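Local structure of nucleoside hydrolase, putative (Trypanosoma brucei, 3FZ0) at residues V206-W218 and V277-V289. The protein belongs to the nucleoside hydrolase family, binds a calcium ion and assembles from four chains. The protein carries 2 engineered substitutions. Numbering follows the deposited sequence.
Sequences VNWEVTVNSPMTW and VTCVVPDAVAVLV. With CA (calcium ion), chain G.
C279 lies against one face of the W218 ring, its CB 3.8 Å from the centroid of the six-membered ring in a CH-pi contact. Its SG, anti to the backbone N (chi1 -177°), reaches the same ring obliquely, a cysteine sulfur-aromatic contact. From the neighbouring strand the extended chain of M216 brings CE to 3.9 Å from C279 SG and against V281 CG2. The backbones of 216-217 and 278-279 form a short antiparallel pair: M216 and C279 exchange two backbone bonds, and W218 N donates to V277 O at 3.0 Å, which ties down the start of helix 218-224. A water extends the link, donating to S214 O and accepting from V281 N.

Further along, T211 packs across P282 at about a right angle. T211 OG1 donates to W208 O within its own helix, and in this rotamer (chi1 71°) CG2 lies 3.7 Å from V285 CB. The W208 ring meets P282 CG at its edge, 3.9 Å from CZ3, while V212 CG2 sits over the ring; W208 NE1 is hydrogen-bonded to Y322 OH of the second subunit. V206 straddles A286, with CG2 touching V289 CB.

The axes of the short segments 208-212 and 282-289 cross at 95°, 9.3 Å apart at closest approach. D283 binds calcium with D14, D19 and L134, and helix 282-291 is packed among helix 17-27, strand 162-165 and helix 345-356, beside strand 203-206 of the mixed sheet.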
ATOM      1  N   VAL B 206       8.535 -12.284 -21.086  1.00 61.49           N
ATOM      2  CA  VAL B 206       9.624 -13.231 -20.888  1.00 61.19           C
ATOM      3  C   VAL B 206      10.148 -13.059 -19.451  1.00 61.68           C
ATOM      4  O   VAL B 206      10.974 -12.171 -19.145  1.00 62.15           O
ATOM      5  CB  VAL B 206      10.673 -13.096 -21.978  1.00 61.47           C
ATOM      6  CG1 VAL B 206      11.783 -14.180 -21.827  1.00 60.19           C
ATOM      7  CG2 VAL B 206       9.968 -13.165 -23.375  1.00 60.77           C
ATOM      8  N   ASN B 207       9.615 -13.907 -18.573  1.00 61.25           N
ATOM      9  CA  ASN B 207       9.798 -13.765 -17.137  1.00 61.53           C
ATOM     10  C   ASN B 207      11.002 -14.547 -16.665  1.00 61.73           C
ATOM     11  O   ASN B 207      11.546 -15.389 -17.395  1.00 61.82           O
ATOM     12  CB  ASN B 207       8.548 -14.241 -16.382  1.00 61.07           C
ATOM     13  CG  ASN B 207       8.073 -15.592 -16.857  1.00 61.83           C
ATOM     14  OD1 ASN B 207       8.553 -16.632 -16.411  1.00 62.30           O
ATOM     15  ND2 ASN B 207       7.156 -15.586 -17.815  1.00 62.36           N
ATOM     16  N   TRP B 208      11.376 -14.290 -15.417  1.00 61.70           N
ATOM     17  CA  TRP B 208      12.534 -14.911 -14.790  1.00 61.68           C
ATOM     18  C   TRP B 208      12.547 -16.451 -14.866  1.00 62.11           C
ATOM     19  O   TRP B 208      13.540 -17.039 -15.336  1.00 62.85           O
ATOM     20  CB  TRP B 208      12.639 -14.424 -13.339  1.00 60.62           C
ATOM     21  CG  TRP B 208      13.671 -15.117 -12.482  1.00 60.35           C
ATOM     22  CD1 TRP B 208      13.421 -15.866 -11.365  1.00 59.61           C
ATOM     23  CD2 TRP B 208      15.093 -15.096 -12.643  1.00 58.15           C
ATOM     24  NE1 TRP B 208      14.581 -16.296 -10.829  1.00 58.08           N
ATOM     25  CE2 TRP B 208      15.635 -15.849 -11.580  1.00 59.28           C
ATOM     26  CE3 TRP B 208      15.965 -14.531 -13.590  1.00 58.96           C
ATOM     27  CZ2 TRP B 208      17.040 -16.079 -11.435  1.00 59.42           C
ATOM     28  CZ3 TRP B 208      17.366 -14.738 -13.440  1.00 58.58           C
ATOM     29  CH2 TRP B 208      17.881 -15.510 -12.375  1.00 59.25           C
ATOM     30  N   GLU B 209      11.470 -17.096 -14.425  1.00 61.84           N
ATOM     31  CA  GLU B 209      11.440 -18.567 -14.317  1.00 61.83           C
ATOM     32  C   GLU B 209      11.556 -19.253 -15.668  1.00 61.78           C
ATOM     33  O   GLU B 209      12.246 -20.229 -15.805  1.00 62.32           O
ATOM     34  CB  GLU B 209      10.201 -19.076 -13.569  1.00 61.32           C
ATOM     35  CG  GLU B 209      10.125 -18.625 -12.094  1.00 63.60           C
ATOM     36  CD  GLU B 209       9.406 -17.280 -11.895  1.00 64.94           C
ATOM     37  OE1 GLU B 209       9.352 -16.489 -12.853  1.00 65.25           O
ATOM     38  OE2 GLU B 209       8.889 -17.009 -10.780  1.00 64.63           O
ATOM     39  N   VAL B 210      10.942 -18.713 -16.701  1.00 61.82           N
ATOM     40  CA  VAL B 210      11.117 -19.334 -17.998  1.00 61.38           C
ATOM     41  C   VAL B 210      12.555 -19.182 -18.503  1.00 61.34           C
ATOM     42  O   VAL B 210      13.035 -20.061 -19.222  1.00 61.57           O
ATOM     43  CB  VAL B 210      10.065 -18.866 -19.039  1.00 61.32           C
ATOM     44  CG1 VAL B 210      10.380 -17.471 -19.570  1.00 60.45           C
ATOM     45  CG2 VAL B 210       9.988 -19.865 -20.150  1.00 60.44           C
ATOM     46  N   THR B 211      13.252 -18.117 -18.113  1.00 61.21           N
ATOM     47  CA  THR B 211      14.666 -17.982 -18.525  1.00 61.66           C
ATOM     48  C   THR B 211      15.566 -18.894 -17.697  1.00 62.14           C
ATOM     49  O   THR B 211      16.507 -19.482 -18.226  1.00 63.05           O
ATOM     50  CB  THR B 211      15.168 -16.524 -18.590  1.00 61.67           C
ATOM     51  OG1 THR B 211      15.292 -16.000 -17.266  1.00 62.04           O
ATOM     52  CG2 THR B 211      14.190 -15.635 -19.432  1.00 59.64           C
ATOM     53  N   VAL B 212      15.257 -19.062 -16.412  1.00 62.13           N
ATOM     54  CA  VAL B 212      15.990 -20.016 -15.596  1.00 62.07           C
ATOM     55  C   VAL B 212      15.887 -21.439 -16.201  1.00 63.22           C
ATOM     56  O   VAL B 212      16.846 -22.249 -16.128  1.00 62.68           O
ATOM     57  CB  VAL B 212      15.478 -20.018 -14.137  1.00 62.15           C
ATOM     58  CG1 VAL B 212      16.115 -21.202 -13.302  1.00 58.99           C
ATOM     59  CG2 VAL B 212      15.760 -18.668 -13.490  1.00 60.79           C
ATOM     60  N   ASN B 213      14.717 -21.720 -16.787  1.00 63.79           N
ATOM     61  CA  ASN B 213      14.412 -23.003 -17.400  1.00 64.60           C
ATOM     62  C   ASN B 213      15.079 -23.229 -18.749  1.00 64.71           C
ATOM     63  O   ASN B 213      15.036 -24.332 -19.292  1.00 64.89           O
ATOM     64  CB  ASN B 213      12.913 -23.140 -17.591  1.00 64.93           C
ATOM     65  CG  ASN B 213      12.512 -24.559 -17.954  1.00 66.48           C
ATOM     66  OD1 ASN B 213      11.977 -24.819 -19.041  1.00 68.54           O
ATOM     67  ND2 ASN B 213      12.820 -25.492 -17.062  1.00 63.23           N
ATOM     68  N   SER B 214      15.664 -22.168 -19.304  1.00 64.91           N
ATOM     69  CA  SER B 214      16.375 -22.250 -20.589  1.00 64.87           C
ATOM     70  C   SER B 214      17.772 -21.608 -20.489  1.00 64.88           C
ATOM     71  O   SER B 214      18.023 -20.557 -21.084  1.00 64.50           O
ATOM     72  CB  SER B 214      15.558 -21.562 -21.685  1.00 64.44           C
ATOM     73  OG  SER B 214      16.182 -21.746 -22.917  1.00 63.36           O
ATOM     74  N   PRO B 215      18.668 -22.226 -19.709  1.00 65.05           N
ATOM     75  CA  PRO B 215      19.986 -21.632 -19.494  1.00 64.98           C
ATOM     76  C   PRO B 215      21.023 -22.227 -20.419  1.00 65.69           C
ATOM     77  O   PRO B 215      20.740 -23.146 -21.196  1.00 65.48           O
ATOM     78  CB  PRO B 215      20.314 -22.087 -18.072  1.00 64.75           C
ATOM     79  CG  PRO B 215      19.616 -23.444 -17.934  1.00 64.33           C
ATOM     80  CD  PRO B 215      18.512 -23.498 -18.965  1.00 64.33           C
ATOM     81  N   MET B 216      22.257 -21.770 -20.308  1.00 66.43           N
ATOM     82  CA  MET B 216      23.330 -22.569 -20.890  1.00 66.99           C
ATOM     83  C   MET B 216      24.096 -23.249 -19.759  1.00 67.13           C
ATOM     84  O   MET B 216      24.156 -22.736 -18.631  1.00 67.75           O
ATOM     85  CB  MET B 216      24.235 -21.758 -21.802  1.00 66.53           C
ATOM     86  CG  MET B 216      25.001 -20.709 -21.099  1.00 67.39           C
ATOM     87  SD  MET B 216      26.052 -19.790 -22.223  1.00 68.73           S
ATOM     88  CE  MET B 216      26.497 -18.414 -21.118  1.00 66.73           C
ATOM     89  N   THR B 217      24.625 -24.419 -20.052  1.00 66.80           N
ATOM     90  CA  THR B 217      25.565 -25.088 -19.175  1.00 67.48           C
ATOM     91  C   THR B 217      26.933 -24.381 -19.233  1.00 67.57           C
ATOM     92  O   THR B 217      27.320 -23.833 -20.283  1.00 68.05           O
ATOM     93  CB  THR B 217      25.704 -26.555 -19.654  1.00 67.40           C
ATOM     94  OG1 THR B 217      24.516 -27.284 -19.308  1.00 66.29           O
ATOM     95  CG2 THR B 217      26.868 -27.214 -19.031  1.00 69.37           C
ATOM     96  N   TRP B 218      27.672 -24.394 -18.127  1.00 67.39           N
ATOM     97  CA  TRP B 218      29.056 -23.944 -18.146  1.00 67.10           C
ATOM     98  C   TRP B 218      29.896 -24.737 -19.147  1.00 66.89           C
ATOM     99  O   TRP B 218      30.773 -24.167 -19.798  1.00 67.29           O
ATOM    100  CB  TRP B 218      29.682 -23.914 -16.744  1.00 67.19           C
ATOM    101  CG  TRP B 218      29.122 -22.776 -15.917  1.00 68.13           C
ATOM    102  CD1 TRP B 218      28.331 -22.885 -14.802  1.00 67.78           C
ATOM    103  CD2 TRP B 218      29.270 -21.364 -16.166  1.00 67.38           C
ATOM    104  NE1 TRP B 218      27.987 -21.642 -14.346  1.00 67.77           N
ATOM    105  CE2 TRP B 218      28.551 -20.688 -15.149  1.00 66.91           C
ATOM    106  CE3 TRP B 218      29.949 -20.613 -17.136  1.00 67.75           C
ATOM    107  CZ2 TRP B 218      28.474 -19.289 -15.074  1.00 66.89           C
ATOM    108  CZ3 TRP B 218      29.886 -19.203 -17.065  1.00 68.06           C
ATOM    109  CH2 TRP B 218      29.144 -18.560 -16.037  1.00 68.20           C
ATOM    110  N   VAL B 277      26.051 -25.370 -12.050  1.00 79.04           N
ATOM    111  CA  VAL B 277      26.333 -25.995 -13.346  1.00 78.73           C
ATOM    112  C   VAL B 277      25.724 -25.183 -14.509  1.00 77.94           C
ATOM    113  O   VAL B 277      26.220 -25.257 -15.650  1.00 77.54           O
ATOM    114  CB  VAL B 277      25.848 -27.494 -13.412  1.00 79.32           C
ATOM    115  CG1 VAL B 277      26.125 -28.118 -14.797  1.00 79.22           C
ATOM    116  CG2 VAL B 277      26.496 -28.348 -12.287  1.00 79.86           C
ATOM    117  N   THR B 278      24.673 -24.405 -14.226  1.00 76.62           N
ATOM    118  CA  THR B 278      24.022 -23.632 -15.301  1.00 75.17           C
ATOM    119  C   THR B 278      24.220 -22.123 -15.162  1.00 74.21           C
ATOM    120  O   THR B 278      24.378 -21.607 -14.056  1.00 73.88           O
ATOM    121  CB  THR B 278      22.507 -23.929 -15.451  1.00 74.99           C
ATOM    122  OG1 THR B 278      21.803 -23.261 -14.420  1.00 75.17           O
ATOM    123  CG2 THR B 278      22.204 -25.397 -15.367  1.00 74.59           C
ATOM    124  N   CYS B 279      24.226 -21.455 -16.313  1.00 73.13           N
ATOM    125  CA  CYS B 279      24.320 -20.025 -16.413  1.00 72.04           C
ATOM    126  C   CYS B 279      23.069 -19.480 -17.119  1.00 71.13           C
ATOM    127  O   CYS B 279      22.803 -19.816 -18.278  1.00 71.13           O
ATOM    128  CB  CYS B 279      25.578 -19.662 -17.201  1.00 72.26           C
ATOM    129  SG  CYS B 279      25.817 -17.875 -17.302  1.00 74.04           S
ATOM    130  N   VAL B 280      22.308 -18.643 -16.415  1.00 70.03           N
ATOM    131  CA  VAL B 280      21.054 -18.093 -16.916  1.00 68.45           C
ATOM    132  C   VAL B 280      21.350 -16.806 -17.662  1.00 68.03           C
ATOM    133  O   VAL B 280      22.031 -15.950 -17.131  1.00 68.17           O
ATOM    134  CB  VAL B 280      20.095 -17.786 -15.760  1.00 68.38           C
ATOM    135  CG1 VAL B 280      18.722 -17.359 -16.273  1.00 68.20           C
ATOM    136  CG2 VAL B 280      19.959 -19.002 -14.851  1.00 68.77           C
ATOM    137  N   VAL B 281      20.846 -16.679 -18.892  1.00 67.20           N
ATOM    138  CA  VAL B 281      21.078 -15.495 -19.732  1.00 66.40           C
ATOM    139  C   VAL B 281      19.742 -14.845 -20.157  1.00 65.60           C
ATOM    140  O   VAL B 281      19.376 -14.872 -21.314  1.00 65.76           O
ATOM    141  CB  VAL B 281      21.949 -15.861 -20.979  1.00 66.45           C
ATOM    142  CG1 VAL B 281      22.454 -14.608 -21.660  1.00 67.07           C
ATOM    143  CG2 VAL B 281      23.129 -16.710 -20.570  1.00 66.53           C
ATOM    144  N   PRO B 282      19.008 -14.246 -19.211  1.00 65.16           N
ATOM    145  CA  PRO B 282      17.601 -13.861 -19.452  1.00 64.45           C
ATOM    146  C   PRO B 282      17.328 -13.019 -20.679  1.00 64.45           C
ATOM    147  O   PRO B 282      16.403 -13.354 -21.452  1.00 64.27           O
ATOM    148  CB  PRO B 282      17.201 -13.130 -18.172  1.00 63.95           C
ATOM    149  CG  PRO B 282      18.061 -13.796 -17.118  1.00 64.36           C
ATOM    150  CD  PRO B 282      19.416 -13.933 -17.828  1.00 65.03           C
ATOM    151  N   ASP B 283      18.077 -11.928 -20.871  1.00 64.25           N
ATOM    152  CA  ASP B 283      17.794 -11.048 -22.035  1.00 63.56           C
ATOM    153  C   ASP B 283      17.936 -11.751 -23.378  1.00 62.85           C
ATOM    154  O   ASP B 283      17.224 -11.418 -24.317  1.00 63.00           O
ATOM    155  CB  ASP B 283      18.669  -9.808 -22.003  1.00 63.91           C
ATOM    156  CG  ASP B 283      18.344  -8.910 -20.837  1.00 65.39           C
ATOM    157  OD1 ASP B 283      17.201  -8.951 -20.350  1.00 66.74           O
ATOM    158  OD2 ASP B 283      19.232  -8.151 -20.395  1.00 65.49           O
ATOM    159  N   ALA B 284      18.832 -12.732 -23.475  1.00 61.84           N
ATOM    160  CA  ALA B 284      19.018 -13.456 -24.737  1.00 61.06           C
ATOM    161  C   ALA B 284      17.789 -14.286 -25.041  1.00 60.73           C
ATOM    162  O   ALA B 284      17.399 -14.428 -26.211  1.00 60.40           O
ATOM    163  CB  ALA B 284      20.278 -14.333 -24.710  1.00 60.74           C
ATOM    164  N   VAL B 285      17.159 -14.819 -23.992  1.00 60.15           N
ATOM    165  CA  VAL B 285      15.946 -15.615 -24.161  1.00 59.54           C
ATOM    166  C   VAL B 285      14.806 -14.729 -24.713  1.00 59.93           C
ATOM    167  O   VAL B 285      14.029 -15.127 -25.597  1.00 60.47           O
ATOM    168  CB  VAL B 285      15.560 -16.372 -22.831  1.00 59.70           C
ATOM    169  CG1 VAL B 285      14.273 -17.196 -22.980  1.00 59.33           C
ATOM    170  CG2 VAL B 285      16.670 -17.297 -22.380  1.00 57.95           C
ATOM    171  N   ALA B 286      14.716 -13.507 -24.211  1.00 59.91           N
ATOM    172  CA  ALA B 286      13.687 -12.583 -24.658  1.00 59.97           C
ATOM    173  C   ALA B 286      13.888 -12.227 -26.141  1.00 60.24           C
ATOM    174  O   ALA B 286      12.934 -12.284 -26.930  1.00 60.83           O
ATOM    175  CB  ALA B 286      13.686 -11.318 -23.775  1.00 59.51           C
ATOM    176  N   VAL B 287      15.113 -11.843 -26.525  1.00 60.26           N
ATOM    177  CA  VAL B 287      15.418 -11.606 -27.951  1.00 59.97           C
ATOM    178  C   VAL B 287      15.059 -12.829 -28.821  1.00 60.60           C
ATOM    179  O   VAL B 287      14.467 -12.666 -29.889  1.00 61.12           O
ATOM    180  CB  VAL B 287      16.898 -11.129 -28.214  1.00 59.60           C
ATOM    181  CG1 VAL B 287      17.202 -11.075 -29.687  1.00 57.83           C
ATOM    182  CG2 VAL B 287      17.114  -9.733 -27.587  1.00 58.53           C
ATOM    183  N   LEU B 288      15.367 -14.036 -28.356  1.00 60.58           N
ATOM    184  CA  LEU B 288      14.982 -15.230 -29.097  1.00 61.20           C
ATOM    185  C   LEU B 288      13.460 -15.343 -29.291  1.00 61.63           C
ATOM    186  O   LEU B 288      12.974 -15.690 -30.390  1.00 61.71           O
ATOM    187  CB  LEU B 288      15.521 -16.479 -28.411  1.00 61.66           C
ATOM    188  CG  LEU B 288      15.212 -17.789 -29.126  1.00 61.28           C
ATOM    189  CD1 LEU B 288      16.135 -17.928 -30.289  1.00 59.74           C
ATOM    190  CD2 LEU B 288      15.407 -18.916 -28.144  1.00 62.08           C
ATOM    191  N   VAL B 289      12.706 -15.047 -28.234  1.00 62.06           N
ATOM    192  CA  VAL B 289      11.253 -15.116 -28.312  1.00 62.06           C
ATOM    193  C   VAL B 289      10.736 -14.144 -29.369  1.00 62.61           C
ATOM    194  O   VAL B 289       9.837 -14.483 -30.120  1.00 62.32           O
ATOM    195  CB  VAL B 289      10.592 -14.912 -26.936  1.00 61.82           C
ATOM    196  CG1 VAL B 289       9.094 -14.627 -27.060  1.00 60.43           C
ATOM    197  CG2 VAL B 289      10.815 -16.147 -26.075  1.00 61.94           C
TER
HETATM  198 CA    CA G 400      19.053  -6.221 -18.913  1.00 62.36          CA
HETATM  199  O   HOH W   1      18.769 -18.352 -19.658  1.00 40.22           O
HETATM  200  O   HOH W   2      17.466  -7.666 -18.098  1.00 33.86           O
HETATM  201  O   HOH W   3      18.363  -5.368 -16.448  1.00 45.13           O
HETATM  202  O   HOH W   4      20.462  -7.638 -17.499  1.00 28.67           O